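Local coordinates for protein putative protease (Parabacteroides distasonis ATCC 8503, PDB 3KD4) that is a putative exported protease whose substrate is not established, with beta-rich regions on either side of a central region of helices and an antiparallel sheet, at residues L215-D219 with V355-S359; S230-Q235 with V296-A301; Y271-I276 with L288-L293. One frame throughout, in Å; residues are numbered along the deposited sequence. Where two conformers were deposited one is given.

Contact 1 of 3, residues L215-D219 with V355-S359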
loop_
_atom_site.group_PDB
_atom_site.type_symbol
_atom_site.label_atom_id
_atom_site.label_comp_id
_atom_site.label_asym_id
_atom_site.label_seq_id
_atom_site.Cartn_x
_atom_site.Cartn_y
_atom_site.Cartn_z
ATOM N N LEU A 215 1.395 9.661 -18.220
ATOM C CA LEU A 215 2.778 9.444 -17.760
ATOM C C LEU A 215 3.766 10.437 -18.387
ATOM O O LEU A 215 4.648 10.960 -17.698
ATOM C CB LEU A 215 3.197 7.987 -18.033
ATOM C CG LEU A 215 2.400 6.923 -17.253
ATOM C CD1 LEU A 215 2.720 5.482 -17.711
ATOM C CD2 LEU A 215 2.596 7.087 -15.726
ATOM N N ALA A 216 3.574 10.746 -19.664
ATOM C CA ALA A 216 4.453 11.720 -20.381
ATOM C C ALA A 216 4.246 13.109 -19.811
ATOM O O ALA A 216 5.199 13.869 -19.631
ATOM C CB ALA A 216 4.200 11.724 -21.940
ATOM N N THR A 217 3.001 13.444 -19.508
ATOM C CA THR A 217 2.762 14.703 -18.831
ATOM C C THR A 217 3.469 14.789 -17.472
ATOM O O THR A 217 4.079 15.807 -17.146
ATOM C CB THR A 217 1.272 14.983 -18.696
ATOM O OG1 THR A 217 0.767 15.191 -20.037
ATOM C CG2 THR A 217 1.048 16.237 -17.820
ATOM N N LEU A 218 3.385 13.731 -16.686
ATOM C CA LEU A 218 4.080 13.701 -15.407
ATOM C C LEU A 218 5.586 13.904 -15.600
ATOM O O LEU A 218 6.223 14.725 -14.929
ATOM C CB LEU A 218 3.797 12.403 -14.657
ATOM C CG LEU A 218 4.472 12.185 -13.291
ATOM C CD1 LEU A 218 4.091 13.307 -12.276
ATOM C CD2 LEU A 218 4.122 10.800 -12.725
ATOM N N ASP A 219 6.140 13.183 -16.546
ATOM C CA ASP A 219 7.552 13.285 -16.828
ATOM C C ASP A 219 7.961 14.711 -17.196
ATOM O O ASP A 219 8.969 15.207 -16.709
ATOM C CB ASP A 219 7.871 12.357 -17.964
ATOM C CG ASP A 219 9.351 12.004 -18.067
ATOM O OD1 ASP A 219 10.196 12.318 -17.187
ATOM O OD2 ASP A 219 9.627 11.329 -19.058
ATOM N N VAL A 355 3.967 -2.589 -14.155
ATOM C CA VAL A 355 5.004 -1.583 -13.968
ATOM C C VAL A 355 5.248 -0.922 -15.309
ATOM O O VAL A 355 5.454 -1.609 -16.315
ATOM C CB VAL A 355 6.263 -2.229 -13.406
ATOM C CG1 VAL A 355 7.429 -1.228 -13.293
ATOM C CG2 VAL A 355 5.919 -2.888 -12.071
ATOM N N VAL A 356 5.164 0.403 -15.338
ATOM C CA VAL A 356 5.343 1.147 -16.594
ATOM C C VAL A 356 6.284 2.305 -16.387
ATOM O O VAL A 356 6.091 3.097 -15.432
ATOM C CB VAL A 356 3.996 1.675 -17.110
ATOM C CG1 VAL A 356 4.183 2.302 -18.494
ATOM C CG2 VAL A 356 2.937 0.578 -17.133
ATOM N N SER A 357 7.307 2.440 -17.238
ATOM C CA SER A 357 8.181 3.606 -17.180
ATOM C C SER A 357 7.403 4.895 -17.576
ATOM O O SER A 357 6.385 4.820 -18.252
ATOM C CB SER A 357 9.362 3.424 -18.127
ATOM O OG SER A 357 8.950 3.558 -19.469
ATOM N N LEU A 358 7.873 6.055 -17.146
ATOM C CA LEU A 358 7.249 7.340 -17.533
ATOM C C LEU A 358 7.320 7.662 -19.027
ATOM O O LEU A 358 6.513 8.449 -19.535
ATOM C CB LEU A 358 7.814 8.517 -16.730
ATOM C CG LEU A 358 7.612 8.511 -15.202
ATOM C CD1 LEU A 358 7.719 9.917 -14.590
ATOM C CD2 LEU A 358 6.335 7.848 -14.755
ATOM N N SER A 359 8.226 7.006 -19.735
ATOM C CA SER A 359 8.262 7.075 -21.183
ATOM C C SER A 359 7.293 6.058 -21.776
ATOM O O SER A 359 7.211 5.965 -22.967
ATOM C CB SER A 359 9.680 6.844 -21.714
ATOM O OG SER A 359 10.165 5.573 -21.328
HETATM O O HOH W 1 7.959 10.827 -21.288
#
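Leu215 and Leu358 meet where helix 211-222 runs past the end of strand 353-357, and most of what holds them is apolar. The two leucines cross at about a right angle, touching through one methyl each, with CD2 of Leu215 3.9 Å from CD2 of Leu358. The other methyl of Leu215, CD1, reaches across to CG1 of Val356 at 3.6 Å; CG, anti to the carbonyl carbon (chi1 -64°), carries the branch toward the strand, where CD1 and CD2 take different partners. One turn further on, Leu218 sends CD2 to CD1 of Leu358 at 4.1 Å. Leu358 also lies against the aliphatic start of an acidic residue, its CB being 4.0 Å from CB of Asp219.

The polar part is indirect. A water donates to OD2 of Asp219 at 2.8 Å and, over a longer 3.3 Å, to the backbone O of Leu358, while OD1 of Asp219 forms a salt bridge with Lys223. Backbone bonding to Val307 and Ala309 ties Leu358 and Val356 to strand 305-312 of the five-stranded antiparallel sheet, so the helix packs beside a segment hydrogen-bonded into it. The chemistry implies a mainly apolar junction between the helix and the end of the strand, at one edge of which a water links carboxylate to carbonyl, two acceptors that, with the carboxylate ionised, would probably not bond each other directly.

Contact 2 of 3, residues S230-Q235 with V296-A301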
loop_
_atom_site.group_PDB
_atom_site.type_symbol
_atom_site.label_atom_id
_atom_site.label_comp_id
_atom_site.label_asym_id
_atom_site.label_seq_id
_atom_site.Cartn_x
_atom_site.Cartn_y
_atom_site.Cartn_z
ATOM N N SER A 230 21.794 19.266 -8.247
ATOM C CA SER A 230 21.617 17.850 -8.027
ATOM C C SER A 230 22.488 17.056 -9.010
ATOM O O SER A 230 23.150 16.091 -8.632
ATOM C CB SER A 230 20.140 17.483 -8.131
ATOM O OG SER A 230 19.354 18.142 -7.113
ATOM N N LYS A 231 22.499 17.478 -10.273
ATOM C CA LYS A 231 23.335 16.836 -11.269
ATOM C C LYS A 231 24.828 17.026 -10.965
ATOM O O LYS A 231 25.601 16.102 -11.074
ATOM C CB LYS A 231 23.034 17.379 -12.656
ATOM C CG LYS A 231 21.631 16.997 -13.180
ATOM C CD LYS A 231 21.243 17.871 -14.363
ATOM C CE LYS A 231 19.880 17.483 -14.913
ATOM N NZ LYS A 231 19.437 18.413 -16.002
ATOM N N THR A 232 25.220 18.241 -10.619
ATOM C CA THR A 232 26.633 18.548 -10.373
ATOM C C THR A 232 27.073 17.779 -9.161
ATOM O O THR A 232 28.112 17.126 -9.201
ATOM C CB THR A 232 26.885 20.054 -10.218
ATOM O OG1 THR A 232 26.467 20.719 -11.415
ATOM C CG2 THR A 232 28.391 20.348 -9.959
ATOM N N PHE A 233 26.259 17.804 -8.109
ATOM C CA PHE A 233 26.558 17.050 -6.872
ATOM C C PHE A 233 26.719 15.551 -7.128
ATOM O O PHE A 233 27.619 14.917 -6.561
ATOM C CB PHE A 233 25.459 17.299 -5.850
ATOM C CG PHE A 233 25.761 16.854 -4.436
ATOM C CD1 PHE A 233 27.058 16.710 -3.940
ATOM C CD2 PHE A 233 24.712 16.638 -3.571
ATOM C CE1 PHE A 233 27.266 16.330 -2.617
ATOM C CE2 PHE A 233 24.923 16.254 -2.248
ATOM C CZ PHE A 233 26.211 16.116 -1.767
ATOM N N ALA A 234 25.846 14.994 -7.970
ATOM C CA ALA A 234 25.881 13.562 -8.326
ATOM C C ALA A 234 27.222 13.216 -8.963
ATOM O O ALA A 234 27.843 12.212 -8.616
ATOM C CB ALA A 234 24.702 13.204 -9.299
ATOM N N GLN A 235 27.665 14.084 -9.865
ATOM C CA GLN A 235 28.956 13.915 -10.519
ATOM C C GLN A 235 30.137 14.035 -9.545
ATOM O O GLN A 235 30.997 13.163 -9.518
ATOM C CB GLN A 235 29.105 14.909 -11.673
ATOM C CG GLN A 235 28.054 14.668 -12.750
ATOM C CD GLN A 235 28.045 15.745 -13.801
ATOM O OE1 GLN A 235 28.598 16.838 -13.611
ATOM N NE2 GLN A 235 27.412 15.450 -14.925
ATOM N N VAL A 296 17.409 11.883 -11.484
ATOM C CA VAL A 296 18.250 12.981 -11.989
ATOM C C VAL A 296 19.722 12.745 -11.621
ATOM O O VAL A 296 20.617 12.896 -12.442
ATOM C CB VAL A 296 17.799 14.329 -11.422
ATOM C CG1 VAL A 296 18.874 15.411 -11.628
ATOM C CG2 VAL A 296 16.435 14.741 -12.049
HETATM N N MSE A 297 19.958 12.323 -10.391
HETATM C CA MSE A 297 21.330 12.156 -9.914
HETATM C C MSE A 297 21.974 10.933 -10.561
HETATM O O MSE A 297 23.122 11.003 -11.026
HETATM C CB MSE A 297 21.345 12.067 -8.395
HETATM C CG MSE A 297 20.986 13.365 -7.754
HETATM SE SE MSE A 297 21.176 13.384 -5.788
HETATM C CE MSE A 297 23.124 13.634 -5.778
ATOM N N LEU A 298 21.257 9.808 -10.603
ATOM C CA LEU A 298 21.788 8.624 -11.312
ATOM C C LEU A 298 22.163 8.940 -12.760
ATOM O O LEU A 298 23.281 8.656 -13.190
ATOM C CB LEU A 298 20.815 7.454 -11.279
ATOM C CG LEU A 298 20.572 6.853 -9.894
ATOM C CD1 LEU A 298 19.374 5.881 -9.954
ATOM C CD2 LEU A 298 21.829 6.165 -9.372
ATOM N N ASN A 299 21.248 9.559 -13.507
ATOM C CA ASN A 299 21.557 9.929 -14.892
ATOM C C ASN A 299 22.754 10.860 -14.997
ATOM O O ASN A 299 23.590 10.679 -15.884
ATOM C CB ASN A 299 20.353 10.522 -15.593
ATOM C CG ASN A 299 19.376 9.447 -16.049
ATOM O OD1 ASN A 299 19.691 8.660 -16.924
ATOM N ND2 ASN A 299 18.203 9.401 -15.433
ATOM N N ALA A 300 22.850 11.828 -14.089
ATOM C CA ALA A 300 23.950 12.789 -14.137
ATOM C C ALA A 300 25.257 12.071 -13.881
ATOM O O ALA A 300 26.298 12.494 -14.382
ATOM C CB ALA A 300 23.725 13.941 -13.132
ATOM N N ALA A 301 25.199 10.983 -13.110
ATOM C CA ALA A 301 26.356 10.169 -12.792
ATOM C C ALA A 301 26.736 9.130 -13.847
ATOM O O ALA A 301 27.677 8.376 -13.627
ATOM C CB ALA A 301 26.155 9.477 -11.442
#
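Ala234 presses its methyl into the backbone of the opposing helix, where CB lies only 3.2 Å from the carbonyl O of Met297 and 3.7 Å from that residue's CB. On a neighbouring turn the same methyl meets CB of Ala300 at 4.0 Å. These small side chains let the axes of the two helical segments come within 7.9 Å of each other. Met297, present as selenomethionine, closes one flank: its chain bends at chi3 (79°), which folds CE back over the N and CA of Ala234 and brings it 4.1 Å from CD2 of Phe233. Ile251 of helix 244-258 backs both Ala234 and Met297 from a third helix.

On the other flank the extended chain of Lys231 crosses Val296 at about a right angle, CG resting 3.5 Å from CG1 of the valine, and carries its ammonium on to the backbone O of Gln226. At the outer edge the amide of Gln235 donates from NE2 to the O of Ala300 at 3.2 Å and 156°; the oxygen lies in the plane of that amide, though the donor is tilted from the carbonyl plane. Lys231 touches both Val296 and Ala300, and Gln235 touches Ala300; with a signed crossing angle of -53°, close to the value expected for two i±4 ridges, this is consistent with ridges-into-grooves packing between alpha-helices.

Contact 3 of 3, residues Y271-I276 with L288-L293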
loop_
_atom_site.group_PDB
_atom_site.type_symbol
_atom_site.label_atom_id
_atom_site.label_comp_id
_atom_site.label_asym_id
_atom_site.label_seq_id
_atom_site.Cartn_x
_atom_site.Cartn_y
_atom_site.Cartn_z
ATOM N N TYR A 271 -0.150 16.754 -8.576
ATOM C CA TYR A 271 0.707 15.867 -9.353
ATOM C C TYR A 271 2.016 16.543 -9.820
ATOM O O TYR A 271 2.463 16.343 -10.949
ATOM C CB TYR A 271 -0.063 15.268 -10.560
ATOM C CG TYR A 271 -1.255 14.487 -10.128
ATOM C CD1 TYR A 271 -1.134 13.152 -9.775
ATOM C CD2 TYR A 271 -2.492 15.101 -9.975
ATOM C CE1 TYR A 271 -2.211 12.426 -9.347
ATOM C CE2 TYR A 271 -3.602 14.370 -9.551
ATOM C CZ TYR A 271 -3.446 13.050 -9.216
ATOM O OH TYR A 271 -4.522 12.322 -8.812
ATOM N N THR A 272 2.663 17.292 -8.932
ATOM C CA THR A 272 4.024 17.697 -9.313
ATOM C C THR A 272 4.919 17.741 -8.090
ATOM O O THR A 272 4.612 17.091 -7.056
ATOM C CB THR A 272 4.066 18.997 -10.204
ATOM O OG1 THR A 272 5.417 19.236 -10.717
ATOM C CG2 THR A 272 3.548 20.185 -9.421
ATOM N N VAL A 273 6.086 18.332 -8.285
ATOM C CA VAL A 273 7.198 18.251 -7.363
ATOM C C VAL A 273 7.679 19.639 -7.108
ATOM O O VAL A 273 7.446 20.524 -7.927
ATOM C CB VAL A 273 8.351 17.416 -7.969
ATOM C CG1 VAL A 273 7.977 15.915 -7.966
ATOM C CG2 VAL A 273 8.797 17.918 -9.393
ATOM N N ARG A 274 8.323 19.856 -5.961
ATOM C CA ARG A 274 9.079 21.073 -5.784
ATOM C C ARG A 274 10.249 21.028 -6.739
ATOM O O ARG A 274 10.635 19.979 -7.259
ATOM C CB ARG A 274 9.603 21.239 -4.367
ATOM C CG ARG A 274 8.504 21.540 -3.359
ATOM C CD ARG A 274 9.074 21.479 -1.952
ATOM N NE ARG A 274 9.358 20.102 -1.573
ATOM C CZ ARG A 274 10.257 19.719 -0.677
ATOM N NH1 ARG A 274 10.982 20.592 0.021
ATOM N NH2 ARG A 274 10.422 18.428 -0.463
ATOM N N ASP A 275 10.820 22.192 -6.970
ATOM C CA ASP A 275 12.050 22.275 -7.689
ATOM C C ASP A 275 13.056 21.267 -7.114
ATOM O O ASP A 275 13.269 21.240 -5.912
ATOM C CB ASP A 275 12.565 23.683 -7.518
ATOM C CG ASP A 275 13.883 23.857 -8.112
ATOM O OD1 ASP A 275 13.905 24.072 -9.330
ATOM O OD2 ASP A 275 14.875 23.754 -7.368
ATOM N N ILE A 276 13.679 20.449 -7.965
ATOM C CA ILE A 276 14.422 19.295 -7.468
ATOM C C ILE A 276 15.652 19.666 -6.595
ATOM O O ILE A 276 15.962 18.963 -5.630
ATOM C CB ILE A 276 14.767 18.338 -8.611
ATOM C CG1 ILE A 276 13.504 17.605 -9.031
ATOM C CG2 ILE A 276 15.654 17.196 -8.160
ATOM C CD1 ILE A 276 13.031 16.561 -7.980
ATOM N N LEU A 288 7.340 10.960 -4.922
ATOM C CA LEU A 288 7.511 11.415 -6.282
ATOM C C LEU A 288 8.777 12.282 -6.397
ATOM O O LEU A 288 9.553 12.133 -7.332
ATOM C CB LEU A 288 6.282 12.190 -6.739
ATOM C CG LEU A 288 6.279 12.739 -8.166
ATOM C CD1 LEU A 288 6.362 11.592 -9.186
ATOM C CD2 LEU A 288 5.010 13.632 -8.413
ATOM N N GLU A 289 8.956 13.189 -5.451
ATOM C CA GLU A 289 10.158 14.035 -5.397
ATOM C C GLU A 289 11.424 13.206 -5.233
ATOM O O GLU A 289 12.430 13.455 -5.893
ATOM C CB GLU A 289 10.045 15.046 -4.255
ATOM C CG GLU A 289 9.146 16.226 -4.586
ATOM C CD GLU A 289 8.844 17.138 -3.384
ATOM O OE1 GLU A 289 9.065 16.703 -2.228
ATOM O OE2 GLU A 289 8.412 18.302 -3.596
ATOM N N ILE A 290 11.386 12.228 -4.336
ATOM C CA ILE A 290 12.553 11.391 -4.102
ATOM C C ILE A 290 12.892 10.540 -5.323
ATOM O O ILE A 290 14.062 10.446 -5.736
ATOM C CB ILE A 290 12.377 10.538 -2.800
ATOM C CG1 ILE A 290 12.345 11.464 -1.573
ATOM C CG2 ILE A 290 13.509 9.493 -2.650
ATOM C CD1 ILE A 290 11.854 10.768 -0.261
ATOM N N ALA A 291 11.874 9.971 -5.941
ATOM C CA ALA A 291 12.076 9.201 -7.154
ATOM C C ALA A 291 12.758 10.037 -8.244
ATOM O O ALA A 291 13.651 9.548 -8.914
ATOM C CB ALA A 291 10.736 8.665 -7.671
ATOM N N GLN A 292 12.325 11.279 -8.430
ATOM C CA GLN A 292 12.892 12.140 -9.488
ATOM C C GLN A 292 14.276 12.607 -9.130
ATOM O O GLN A 292 15.139 12.676 -9.996
ATOM C CB GLN A 292 11.991 13.342 -9.800
ATOM C CG GLN A 292 12.504 14.259 -10.921
ATOM C CD GLN A 292 12.659 13.594 -12.278
ATOM O OE1 GLN A 292 12.311 12.435 -12.459
ATOM N NE2 GLN A 292 13.169 14.353 -13.253
ATOM N N LEU A 293 14.507 12.908 -7.852
ATOM C CA LEU A 293 15.846 13.301 -7.401
ATOM C C LEU A 293 16.890 12.191 -7.679
ATOM O O LEU A 293 17.983 12.422 -8.237
ATOM C CB LEU A 293 15.813 13.645 -5.907
ATOM C CG LEU A 293 17.178 14.026 -5.327
ATOM C CD1 LEU A 293 17.769 15.211 -6.136
ATOM C CD2 LEU A 293 17.121 14.343 -3.800
#
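Arg274 curls round the carboxylate of Glu289, and most of its length is in touch with that one group. CB stands 3.3 Å from OE2 of Glu289, CG is at 3.2 Å from the same oxygen, and CD passes it a little farther off. A bend at chi3 (-72°) then turns the guanidinium back toward the acid. NE donates to OE2 of Glu289 at 2.9 Å, on the syn side but out of the carboxylate plane, and NH2 to OE1 at 2.8 Å, meeting it from above that plane; this side-on salt bridge joins two flat groups turned 47° against each other. At the tip NH1 bonds OG of Ser282, and NH2 also bonds the backbone O of Tyr284. The backbone N of Arg274 adds a third bond, 2.8 Å to the anti lone pair of OE2, so that oxygen accepts twice.

The loop thus docks on helix 287-300 just before Asp275 N-caps helix 276-282, one buried acid of helix 287-300 fastening it. A glutamine in place of Glu289, with one acceptor oxygen instead of two, would probably leave the guanidinium without its countercharge and an N-H donor of Arg274 without its mate. Beside the acid, CG1 of Val273 packs 3.6 Å from CG of Glu289 and CG of Leu288 alike. CG2 of Ile276 lies 3.5 Å from CD1 of Leu293, and CD1 of Ile276 rests on CB and CG of Gln292.

Contact 3 sits between the other two, its centre 13 Å from that of contact 1 and 15 Å from that of contact 2, whereas contacts 1 and 2 do not touch and have centres 20 Å apart. Leu218 makes the first junction: its CD1 packs 3.7 Å from the backbone O of Tyr271. Ser230 makes the second, with OG 3.5 Å from CD1 of Leu293. Contacts 2 and 3 share helix 287-300; along the chain contact 3 lies within the loop closed by contact 2, and that within the loop closed by contact 1. Two small molecules, probably from the crystallisation liquor, lie nearby: a glycerol bonded to OH of Tyr271, and a phosphate about 5 Å from the side chain of Ala216.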